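ABC transporter (Thermotoga maritima, PDB 1JI0) binds ATP and probably hydrolyses it to power the transport of branched-chain amino acids across the membrane. Local coordinates at residues Q183-N186 / T191-L194; G201-A206 / S224-N229; Q216-G221 / N229-K234. All blocks are in the same frame, centred on the assembly; numbering follows the deposited sequence.

Contact 1. Residues Q183-N186 / T191-L194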
ATOM      1  N   GLN A 183       3.952  -8.747   6.094  1.00 23.87           N
ATOM      2  CA  GLN A 183       4.246  -8.838   7.524  1.00 25.77           C
ATOM      3  C   GLN A 183       5.755  -8.747   7.782  1.00 24.97           C
ATOM      4  O   GLN A 183       6.205  -8.054   8.699  1.00 24.51           O
ATOM      5  CB  GLN A 183       3.683 -10.154   8.071  1.00 27.79           C
ATOM      6  CG  GLN A 183       3.604 -10.214   9.567  1.00 32.12           C
ATOM      7  CD  GLN A 183       2.772 -11.382  10.037  1.00 35.24           C
ATOM      8  OE1 GLN A 183       3.145 -12.541   9.843  1.00 37.24           O
ATOM      9  NE2 GLN A 183       1.629 -11.087  10.651  1.00 34.63           N
ATOM     10  N   LYS A 184       6.533  -9.445   6.962  1.00 25.05           N
ATOM     11  CA  LYS A 184       7.985  -9.428   7.076  1.00 26.50           C
ATOM     12  C   LYS A 184       8.533  -8.021   6.835  1.00 26.39           C
ATOM     13  O   LYS A 184       9.486  -7.599   7.486  1.00 27.82           O
ATOM     14  CB  LYS A 184       8.606 -10.383   6.059  1.00 28.36           C
ATOM     15  CG  LYS A 184       8.184 -11.830   6.231  1.00 32.49           C
ATOM     16  CD  LYS A 184       8.844 -12.711   5.180  1.00 35.57           C
ATOM     17  CE  LYS A 184       8.474 -14.173   5.373  1.00 38.14           C
ATOM     18  NZ  LYS A 184       9.211 -15.044   4.410  1.00 41.24           N
ATOM     19  N   ILE A 185       7.935  -7.307   5.888  1.00 25.86           N
ATOM     20  CA  ILE A 185       8.365  -5.946   5.578  1.00 25.30           C
ATOM     21  C   ILE A 185       8.113  -5.061   6.791  1.00 25.30           C
ATOM     22  O   ILE A 185       8.983  -4.296   7.204  1.00 25.91           O
ATOM     23  CB  ILE A 185       7.591  -5.388   4.360  1.00 24.26           C
ATOM     24  CG1 ILE A 185       8.006  -6.150   3.103  1.00 23.78           C
ATOM     25  CG2 ILE A 185       7.855  -3.883   4.200  1.00 23.11           C
ATOM     26  CD1 ILE A 185       7.169  -5.835   1.898  1.00 23.34           C
ATOM     27  N   ASN A 186       6.920  -5.177   7.369  1.00 25.22           N
ATOM     28  CA  ASN A 186       6.562  -4.383   8.536  1.00 23.97           C
ATOM     29  C   ASN A 186       7.419  -4.715   9.747  1.00 24.78           C
ATOM     30  O   ASN A 186       7.707  -3.844  10.560  1.00 23.62           O
ATOM     31  CB  ASN A 186       5.097  -4.593   8.909  1.00 23.19           C
ATOM     32  CG  ASN A 186       4.693  -3.780  10.132  1.00 24.11           C
ATOM     33  OD1 ASN A 186       4.673  -2.549  10.094  1.00 23.89           O
ATOM     34  ND2 ASN A 186       4.390  -4.463  11.223  1.00 19.59           N
ATOM     35  N   THR A 191       6.326   1.349   7.701  1.00 23.44           N
ATOM     36  CA  THR A 191       4.934   1.705   7.947  1.00 22.23           C
ATOM     37  C   THR A 191       4.182   1.437   6.655  1.00 20.74           C
ATOM     38  O   THR A 191       4.622   1.849   5.580  1.00 20.93           O
ATOM     39  CB  THR A 191       4.809   3.193   8.315  1.00 23.84           C
ATOM     40  OG1 THR A 191       5.641   3.465   9.447  1.00 23.44           O
ATOM     41  CG2 THR A 191       3.367   3.542   8.651  1.00 21.39           C
ATOM     42  N   ILE A 192       3.053   0.748   6.759  1.00 18.95           N
ATOM     43  CA  ILE A 192       2.264   0.382   5.589  1.00 18.31           C
ATOM     44  C   ILE A 192       0.792   0.772   5.635  1.00 18.72           C
ATOM     45  O   ILE A 192       0.148   0.666   6.682  1.00 19.84           O
ATOM     46  CB  ILE A 192       2.320  -1.160   5.374  1.00 19.41           C
ATOM     47  CG1 ILE A 192       3.758  -1.595   5.108  1.00 18.35           C
ATOM     48  CG2 ILE A 192       1.392  -1.579   4.227  1.00 17.30           C
ATOM     49  CD1 ILE A 192       3.954  -3.105   5.083  1.00 23.93           C
ATOM     50  N   LEU A 193       0.271   1.228   4.494  1.00 18.66           N
ATOM     51  CA  LEU A 193      -1.149   1.550   4.349  1.00 19.71           C
ATOM     52  C   LEU A 193      -1.589   0.587   3.249  1.00 21.06           C
ATOM     53  O   LEU A 193      -1.203   0.722   2.087  1.00 21.36           O
ATOM     54  CB  LEU A 193      -1.394   3.009   3.928  1.00 18.90           C
ATOM     55  CG  LEU A 193      -2.893   3.368   3.826  1.00 19.89           C
ATOM     56  CD1 LEU A 193      -3.636   2.835   5.023  1.00 19.57           C
ATOM     57  CD2 LEU A 193      -3.100   4.862   3.777  1.00 21.37           C
ATOM     58  N   LEU A 194      -2.382  -0.403   3.643  1.00 20.95           N
ATOM     59  CA  LEU A 194      -2.842  -1.450   2.751  1.00 21.31           C
ATOM     60  C   LEU A 194      -4.323  -1.357   2.412  1.00 23.20           C
ATOM     61  O   LEU A 194      -5.173  -1.382   3.303  1.00 24.55           O
ATOM     62  CB  LEU A 194      -2.549  -2.805   3.412  1.00 22.55           C
ATOM     63  CG  LEU A 194      -3.017  -4.115   2.784  1.00 22.92           C
ATOM     64  CD1 LEU A 194      -2.202  -4.396   1.514  1.00 21.76           C
ATOM     65  CD2 LEU A 194      -2.841  -5.249   3.787  1.00 23.72           C
TER
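Thr191 OG1 is hydrogen-bonded to Gly32 N, a polar tie that lies just before Ile192, the strand residue that meets Ile185 and Asn186 of the helix. Across 183-186 and 191-194 themselves no hydrogen bond forms, and the meeting is apolar. Ile192 carries it with the far end of its long branch. CG1 stands opposite the carbonyl carbon (chi1 -62°) and CD1 continues in an extended line (chi2 172°). This sends CD1 straight out from the strand to the helix. There it lies 4.1 Å from CG2 of Ile185. The two isoleucines cross at about a right angle, so methyl meets methyl and the chains do not run alongside each other. Ile185 offers its short branch, CG2. The other neighbour of Ile192 CD1 is Asn186 CB, at 4.3 Å. Asn186 thus joins in through the carbon at the base of its side chain. The methyl of Ile192 is received by two successive helix residues.

Helix 172-187 and strand 192-196 are the second and third elements of a beta-alpha-beta unit that starts with strand 160-164. The chain turns back quickly here, and the CA atoms of Asn186 and Thr191 are 6.3 Å apart. The parallel strands on both sides hold the new strand in the sheet: Leu193 pairs through its backbone with Leu161 and Met163, and Ile192 with Gln33 and Val35. Both isoleucines are buried between helix and sheet. Ile192 also packs on Ile182, one turn back in the helix, and on Met163 and Ile34 of the neighbouring strands.

Contact 2. Residues G201-A206 / S224-N229; sequences GALKVA and SELLDN
Two short helices late in the ABC domain, 199-205 and 223-227, meet through Leu203 on one and Leu226 and Leu227 on the other. Leu203 is the central residue. Its CB lies 3.7 Å from CD2 of Leu227, and the two side chains run antiparallel alongside each other. The same Leu227 methyl also touches CD1 of Leu203, at 3.9 Å. The second methyl of Leu203 is used separately: CD2 reaches CD1 of Leu226 at 3.9 Å, and these two chains cross at about a right angle. CG of Leu203 lies opposite the carbonyl carbon (chi1 -72°) and carries the branch to the other helix, where CD1 meets Leu227 and CD2 meets Leu226.

Both helices lie against the mixed sheet of the nucleotide-binding fold. Leu203 rests on Ile38 of strand 34-38, and Leu226 on Leu219 of strand 216-222. At the outer margin, CG of the exposed Lys204 passes 4.3 Å from CD1 of Leu227.

The polar link is a single water. It accepts from Ser224 N at 2.9 Å and donates to Ala206 O at 3.3 Å. It thus joins an amide of helix 223-227 to the Ala206 carbonyl. Nearby, Ala202 O receives both Val205 N and Ala206 N.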
ATOM      1  N   GLY A 201      -7.723 -11.514   4.642  1.00 21.23           N
ATOM      2  CA  GLY A 201      -6.273 -11.486   4.575  1.00 19.93           C
ATOM      3  C   GLY A 201      -5.702 -10.185   5.099  1.00 18.88           C
ATOM      4  O   GLY A 201      -4.727 -10.190   5.846  1.00 18.97           O
ATOM      5  N   ALA A 202      -6.322  -9.071   4.721  1.00 19.30           N
ATOM      6  CA  ALA A 202      -5.865  -7.756   5.147  1.00 20.30           C
ATOM      7  C   ALA A 202      -5.962  -7.562   6.661  1.00 20.65           C
ATOM      8  O   ALA A 202      -5.003  -7.124   7.304  1.00 19.78           O
ATOM      9  CB  ALA A 202      -6.672  -6.663   4.426  1.00 20.43           C
ATOM     10  N   LEU A 203      -7.125  -7.874   7.227  1.00 19.99           N
ATOM     11  CA  LEU A 203      -7.315  -7.716   8.664  1.00 20.21           C
ATOM     12  C   LEU A 203      -6.430  -8.647   9.494  1.00 20.44           C
ATOM     13  O   LEU A 203      -6.060  -8.313  10.623  1.00 21.29           O
ATOM     14  CB  LEU A 203      -8.784  -7.925   9.030  1.00 20.13           C
ATOM     15  CG  LEU A 203      -9.710  -6.789   8.590  1.00 22.02           C
ATOM     16  CD1 LEU A 203     -11.167  -7.174   8.849  1.00 21.66           C
ATOM     17  CD2 LEU A 203      -9.331  -5.508   9.338  1.00 21.10           C
ATOM     18  N   LYS A 204      -6.081  -9.808   8.948  1.00 21.48           N
ATOM     19  CA  LYS A 204      -5.224 -10.745   9.674  1.00 23.28           C
ATOM     20  C   LYS A 204      -3.787 -10.248   9.842  1.00 24.57           C
ATOM     21  O   LYS A 204      -3.100 -10.622  10.797  1.00 26.33           O
ATOM     22  CB  LYS A 204      -5.223 -12.109   8.976  1.00 26.17           C
ATOM     23  CG  LYS A 204      -6.572 -12.816   9.034  1.00 28.66           C
ATOM     24  CD  LYS A 204      -6.598 -14.091   8.193  1.00 31.33           C
ATOM     25  CE  LYS A 204      -5.710 -15.174   8.777  1.00 32.89           C
ATOM     26  NZ  LYS A 204      -5.804 -16.417   7.966  1.00 34.42           N
ATOM     27  N   VAL A 205      -3.319  -9.401   8.930  1.00 24.45           N
ATOM     28  CA  VAL A 205      -1.952  -8.894   9.035  1.00 22.91           C
ATOM     29  C   VAL A 205      -1.856  -7.479   9.577  1.00 20.97           C
ATOM     30  O   VAL A 205      -0.807  -7.068  10.059  1.00 20.04           O
ATOM     31  CB  VAL A 205      -1.214  -8.937   7.672  1.00 23.82           C
ATOM     32  CG1 VAL A 205      -1.152 -10.357   7.178  1.00 27.69           C
ATOM     33  CG2 VAL A 205      -1.903  -8.025   6.659  1.00 25.24           C
ATOM     34  N   ALA A 206      -2.959  -6.744   9.521  1.00 20.74           N
ATOM     35  CA  ALA A 206      -2.969  -5.363   9.974  1.00 22.04           C
ATOM     36  C   ALA A 206      -3.082  -5.157  11.479  1.00 22.29           C
ATOM     37  O   ALA A 206      -3.555  -6.026  12.214  1.00 23.30           O
ATOM     38  CB  ALA A 206      -4.096  -4.604   9.274  1.00 21.38           C
ATOM     39  N   SER A 224      -7.779  -7.167  15.022  1.00 25.29           N
ATOM     40  CA  SER A 224      -8.304  -8.374  15.645  1.00 26.59           C
ATOM     41  C   SER A 224      -9.751  -8.171  16.086  1.00 27.05           C
ATOM     42  O   SER A 224     -10.565  -9.088  15.994  1.00 27.84           O
ATOM     43  CB  SER A 224      -7.440  -8.776  16.837  1.00 26.93           C
ATOM     44  OG  SER A 224      -7.447  -7.772  17.836  1.00 29.81           O
ATOM     45  N   GLU A 225     -10.073  -6.965  16.547  1.00 26.57           N
ATOM     46  CA  GLU A 225     -11.432  -6.652  16.978  1.00 26.64           C
ATOM     47  C   GLU A 225     -12.425  -6.549  15.809  1.00 26.13           C
ATOM     48  O   GLU A 225     -13.580  -6.963  15.926  1.00 25.21           O
ATOM     49  CB  GLU A 225     -11.422  -5.363  17.797  1.00 29.19           C
ATOM     50  CG  GLU A 225     -10.986  -5.610  19.225  1.00 33.56           C
ATOM     51  CD  GLU A 225     -10.696  -4.343  19.999  1.00 36.88           C
ATOM     52  OE1 GLU A 225     -11.362  -3.311  19.757  1.00 36.71           O
ATOM     53  OE2 GLU A 225      -9.801  -4.388  20.872  1.00 39.05           O
ATOM     54  N   LEU A 226     -11.986  -6.003  14.679  1.00 23.73           N
ATOM     55  CA  LEU A 226     -12.868  -5.903  13.524  1.00 22.50           C
ATOM     56  C   LEU A 226     -13.240  -7.303  13.025  1.00 23.22           C
ATOM     57  O   LEU A 226     -14.341  -7.519  12.526  1.00 23.25           O
ATOM     58  CB  LEU A 226     -12.190  -5.104  12.412  1.00 21.46           C
ATOM     59  CG  LEU A 226     -11.947  -3.632  12.762  1.00 21.87           C
ATOM     60  CD1 LEU A 226     -11.212  -2.935  11.627  1.00 22.43           C
ATOM     61  CD2 LEU A 226     -13.297  -2.957  13.028  1.00 22.60           C
ATOM     62  N   LEU A 227     -12.319  -8.250  13.168  1.00 24.33           N
ATOM     63  CA  LEU A 227     -12.560  -9.629  12.747  1.00 26.49           C
ATOM     64  C   LEU A 227     -13.648 -10.291  13.600  1.00 27.78           C
ATOM     65  O   LEU A 227     -14.301 -11.239  13.162  1.00 29.39           O
ATOM     66  CB  LEU A 227     -11.266 -10.440  12.850  1.00 25.84           C
ATOM     67  CG  LEU A 227     -10.242 -10.198  11.741  1.00 24.08           C
ATOM     68  CD1 LEU A 227      -8.929 -10.857  12.105  1.00 26.21           C
ATOM     69  CD2 LEU A 227     -10.776 -10.741  10.439  1.00 21.34           C
ATOM     70  N   ASP A 228     -13.836  -9.790  14.815  1.00 28.54           N
ATOM     71  CA  ASP A 228     -14.849 -10.334  15.707  1.00 29.64           C
ATOM     72  C   ASP A 228     -16.136  -9.532  15.684  1.00 29.73           C
ATOM     73  O   ASP A 228     -17.092  -9.871  16.377  1.00 30.24           O
ATOM     74  CB  ASP A 228     -14.324 -10.406  17.137  1.00 30.39           C
ATOM     75  CG  ASP A 228     -13.467 -11.626  17.374  1.00 31.80           C
ATOM     76  OD1 ASP A 228     -13.844 -12.715  16.893  1.00 34.45           O
ATOM     77  OD2 ASP A 228     -12.424 -11.505  18.046  1.00 33.81           O
ATOM     78  N   ASN A 229     -16.161  -8.463  14.895  1.00 28.60           N
ATOM     79  CA  ASN A 229     -17.355  -7.642  14.796  1.00 28.69           C
ATOM     80  C   ASN A 229     -18.348  -8.350  13.887  1.00 29.32           C
ATOM     81  O   ASN A 229     -18.013  -8.734  12.768  1.00 28.13           O
ATOM     82  CB  ASN A 229     -17.014  -6.264  14.238  1.00 26.82           C
ATOM     83  CG  ASN A 229     -18.242  -5.390  14.070  1.00 26.59           C
ATOM     84  OD1 ASN A 229     -18.877  -5.385  13.016  1.00 23.43           O
ATOM     85  ND2 ASN A 229     -18.591  -4.659  15.121  1.00 23.46           N
TER
HETATM   86  O   HOH W   1      -4.975  -6.506  15.118  1.00 37.24           O

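Contact 3. Residues Q216-G221 / N229-K234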
ATOM      1  N   GLN A 216     -17.431   6.709   2.803  1.00 29.30           N
ATOM      2  CA  GLN A 216     -17.401   7.051   4.222  1.00 30.15           C
ATOM      3  C   GLN A 216     -16.925   5.882   5.093  1.00 28.37           C
ATOM      4  O   GLN A 216     -17.159   4.719   4.766  1.00 26.59           O
ATOM      5  CB  GLN A 216     -18.788   7.482   4.702  1.00 33.41           C
ATOM      6  CG  GLN A 216     -19.398   8.650   3.948  1.00 36.36           C
ATOM      7  CD  GLN A 216     -20.561   9.266   4.706  1.00 39.24           C
ATOM      8  OE1 GLN A 216     -20.366   9.955   5.705  1.00 41.38           O
ATOM      9  NE2 GLN A 216     -21.778   9.009   4.242  1.00 40.32           N
ATOM     10  N   ILE A 217     -16.262   6.198   6.204  1.00 26.74           N
ATOM     11  CA  ILE A 217     -15.789   5.164   7.119  1.00 24.75           C
ATOM     12  C   ILE A 217     -16.952   4.840   8.054  1.00 24.98           C
ATOM     13  O   ILE A 217     -17.425   5.712   8.775  1.00 23.68           O
ATOM     14  CB  ILE A 217     -14.583   5.654   7.963  1.00 25.01           C
ATOM     15  CG1 ILE A 217     -13.458   6.136   7.044  1.00 25.70           C
ATOM     16  CG2 ILE A 217     -14.069   4.523   8.849  1.00 25.25           C
ATOM     17  CD1 ILE A 217     -12.988   5.110   6.047  1.00 25.74           C
ATOM     18  N   VAL A 218     -17.424   3.598   8.040  1.00 24.13           N
ATOM     19  CA  VAL A 218     -18.539   3.224   8.900  1.00 24.53           C
ATOM     20  C   VAL A 218     -18.069   2.539  10.177  1.00 24.76           C
ATOM     21  O   VAL A 218     -18.827   2.406  11.135  1.00 24.70           O
ATOM     22  CB  VAL A 218     -19.525   2.294   8.156  1.00 25.78           C
ATOM     23  CG1 VAL A 218     -20.099   3.020   6.949  1.00 27.54           C
ATOM     24  CG2 VAL A 218     -18.819   1.025   7.705  1.00 24.70           C
ATOM     25  N   LEU A 219     -16.810   2.113  10.187  1.00 23.47           N
ATOM     26  CA  LEU A 219     -16.253   1.423  11.338  1.00 22.13           C
ATOM     27  C   LEU A 219     -14.736   1.413  11.246  1.00 22.47           C
ATOM     28  O   LEU A 219     -14.174   1.340  10.150  1.00 21.55           O
ATOM     29  CB  LEU A 219     -16.770  -0.018  11.366  1.00 22.59           C
ATOM     30  CG  LEU A 219     -16.403  -0.930  12.538  1.00 22.57           C
ATOM     31  CD1 LEU A 219     -16.955  -0.361  13.824  1.00 22.17           C
ATOM     32  CD2 LEU A 219     -16.980  -2.319  12.298  1.00 21.99           C
ATOM     33  N   GLU A 220     -14.074   1.494  12.392  1.00 20.93           N
ATOM     34  CA  GLU A 220     -12.620   1.449  12.421  1.00 20.78           C
ATOM     35  C   GLU A 220     -12.225   0.842  13.758  1.00 22.48           C
ATOM     36  O   GLU A 220     -13.042   0.781  14.683  1.00 21.83           O
ATOM     37  CB  GLU A 220     -12.018   2.853  12.273  1.00 20.98           C
ATOM     38  CG  GLU A 220     -12.328   3.786  13.425  1.00 22.39           C
ATOM     39  CD  GLU A 220     -11.578   5.099  13.343  1.00 23.61           C
ATOM     40  OE1 GLU A 220     -12.049   6.025  12.645  1.00 24.71           O
ATOM     41  OE2 GLU A 220     -10.504   5.204  13.969  1.00 24.08           O
ATOM     42  N   GLY A 221     -10.988   0.367  13.854  1.00 21.76           N
ATOM     43  CA  GLY A 221     -10.530  -0.206  15.105  1.00 21.28           C
ATOM     44  C   GLY A 221      -9.440  -1.235  14.941  1.00 21.34           C
ATOM     45  O   GLY A 221      -9.078  -1.588  13.827  1.00 21.41           O
ATOM     46  N   ASN A 229     -16.161  -8.463  14.895  1.00 28.60           N
ATOM     47  CA  ASN A 229     -17.355  -7.642  14.796  1.00 28.69           C
ATOM     48  C   ASN A 229     -18.348  -8.350  13.887  1.00 29.32           C
ATOM     49  O   ASN A 229     -18.013  -8.734  12.768  1.00 28.13           O
ATOM     50  CB  ASN A 229     -17.014  -6.264  14.238  1.00 26.82           C
ATOM     51  CG  ASN A 229     -18.242  -5.390  14.070  1.00 26.59           C
ATOM     52  OD1 ASN A 229     -18.877  -5.385  13.016  1.00 23.43           O
ATOM     53  ND2 ASN A 229     -18.591  -4.659  15.121  1.00 23.46           N
ATOM     54  N   GLU A 230     -19.570  -8.524  14.380  1.00 30.73           N
ATOM     55  CA  GLU A 230     -20.609  -9.224  13.635  1.00 32.92           C
ATOM     56  C   GLU A 230     -20.922  -8.619  12.275  1.00 32.86           C
ATOM     57  O   GLU A 230     -21.180  -9.351  11.317  1.00 32.80           O
ATOM     58  CB  GLU A 230     -21.886  -9.311  14.477  1.00 36.39           C
ATOM     59  CG  GLU A 230     -22.874 -10.373  14.004  1.00 42.09           C
ATOM     60  CD  GLU A 230     -22.269 -11.776  13.990  1.00 46.44           C
ATOM     61  OE1 GLU A 230     -21.686 -12.191  15.020  1.00 48.20           O
ATOM     62  OE2 GLU A 230     -22.380 -12.467  12.950  1.00 48.34           O
HETATM   63  N   MSE A 231     -20.888  -7.292  12.180  1.00 33.62           N
HETATM   64  CA  MSE A 231     -21.172  -6.608  10.917  1.00 33.22           C
HETATM   65  C   MSE A 231     -20.090  -6.897   9.889  1.00 32.17           C
HETATM   66  O   MSE A 231     -20.384  -7.149   8.720  1.00 32.35           O
HETATM   67  CB  MSE A 231     -21.276  -5.092  11.133  1.00 36.25           C
HETATM   68  CG  MSE A 231     -21.595  -4.283   9.865  1.00 38.87           C
HETATM   69 SE   MSE A 231     -20.075  -3.875   8.688  1.00 43.79          SE
HETATM   70  CE  MSE A 231     -19.571  -2.155   9.421  1.00 41.49           C
ATOM     71  N   VAL A 232     -18.833  -6.849  10.320  1.00 31.11           N
ATOM     72  CA  VAL A 232     -17.725  -7.128   9.413  1.00 29.35           C
ATOM     73  C   VAL A 232     -17.819  -8.580   8.938  1.00 29.48           C
ATOM     74  O   VAL A 232     -17.783  -8.855   7.739  1.00 29.53           O
ATOM     75  CB  VAL A 232     -16.359  -6.907  10.100  1.00 27.94           C
ATOM     76  CG1 VAL A 232     -15.232  -7.322   9.159  1.00 26.84           C
ATOM     77  CG2 VAL A 232     -16.199  -5.425  10.495  1.00 27.62           C
ATOM     78  N   ARG A 233     -17.954  -9.504   9.885  1.00 30.63           N
ATOM     79  CA  ARG A 233     -18.044 -10.930   9.567  1.00 31.41           C
ATOM     80  C   ARG A 233     -19.128 -11.253   8.543  1.00 33.00           C
ATOM     81  O   ARG A 233     -18.872 -11.938   7.556  1.00 34.58           O
ATOM     82  CB  ARG A 233     -18.271 -11.726  10.857  1.00 29.10           C
ATOM     83  CG  ARG A 233     -17.111 -11.582  11.829  1.00 29.26           C
ATOM     84  CD  ARG A 233     -17.406 -12.174  13.181  1.00 28.38           C
ATOM     85  NE  ARG A 233     -17.438 -13.632  13.159  1.00 29.47           N
ATOM     86  CZ  ARG A 233     -16.383 -14.409  13.378  1.00 27.72           C
ATOM     87  NH1 ARG A 233     -15.197 -13.877  13.640  1.00 26.61           N
ATOM     88  NH2 ARG A 233     -16.523 -15.724  13.346  1.00 28.03           N
ATOM     89  N   LYS A 234     -20.334 -10.744   8.762  1.00 34.80           N
ATOM     90  CA  LYS A 234     -21.439 -11.010   7.849  1.00 36.49           C
ATOM     91  C   LYS A 234     -21.335 -10.262   6.526  1.00 37.01           C
ATOM     92  O   LYS A 234     -21.589 -10.826   5.463  1.00 36.47           O
ATOM     93  CB  LYS A 234     -22.769 -10.672   8.534  1.00 37.96           C
ATOM     94  CG  LYS A 234     -23.131 -11.619   9.675  1.00 41.27           C
ATOM     95  CD  LYS A 234     -24.269 -11.085  10.550  1.00 43.35           C
ATOM     96  CE  LYS A 234     -25.493 -10.687   9.731  1.00 44.94           C
ATOM     97  NZ  LYS A 234     -26.019 -11.812   8.907  1.00 46.84           N
TER
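Leu219 CD2 is the bump of this contact, and the first turn of helix 230-236 supplies the hollow. One wall is Val232 CG2, at 3.7 Å from Leu219 CD2. Another is the amide of Asn229, whose OD1 is also 3.7 Å from Leu219 CD2. Met231, present as selenomethionine, closes the hollow with CE, 3.9 Å from the same methyl. Its chain bends at both chi2 and chi3, which brings CE round to the strand. CE in turn fits between Leu219 and Val218 CG2, 3.7 Å from the latter.

Val218 and Leu219 are consecutive, yet both point toward the helix. Both also pair through their backbones with Val211, the pattern of a classic beta bulge in this edge strand. The bulge therefore presents two adjacent apolar bumps. The axes of the short segments 216-221 and 230-234 come within 10.7 Å at 112°, and side chains bridge the distance.

Asn229 has a second task as the N-cap. Its OD1 accepts from Val232 N at 3.1 Å, on a lone pair in the carbonyl plane, with an angle of 152° at the hydrogen. The bond from Met231 N is weak and more bent. With an alanine here, the amides of Met231 and Val232 would probably lose their cap, and a gap would open beside Leu219 CD2.

No hydrogen bond crosses between the segments. OD1 of Asn229 bonds to the helix it caps, so its contact with the Leu219 methyl is van der Waals only, and apolar packing joins that helix to the strand.

The three contacts follow the chain along one mixed sheet, from its interior to an edge. Contact 1 closes before contact 2 opens, and their centres are 15 Å apart. Helix 199-205 follows strand 192-196, and Leu194 of the strand packs on Ala202 and Val205 of the helix. Contacts 2 and 3 alternate along the chain and share Asn229; their centres are 10 Å apart. Leu227 O and Arg233 NH1 form a probable hydrogen bond between them. Contacts 1 and 3, centres 22 Å apart, do not touch, though both reach the same sheet. Contact 2 packs helix 223-227 on helix 199-205, contact 3 helix 230-236 on the edge strand, contact 1 helix 172-187 on an interior strand.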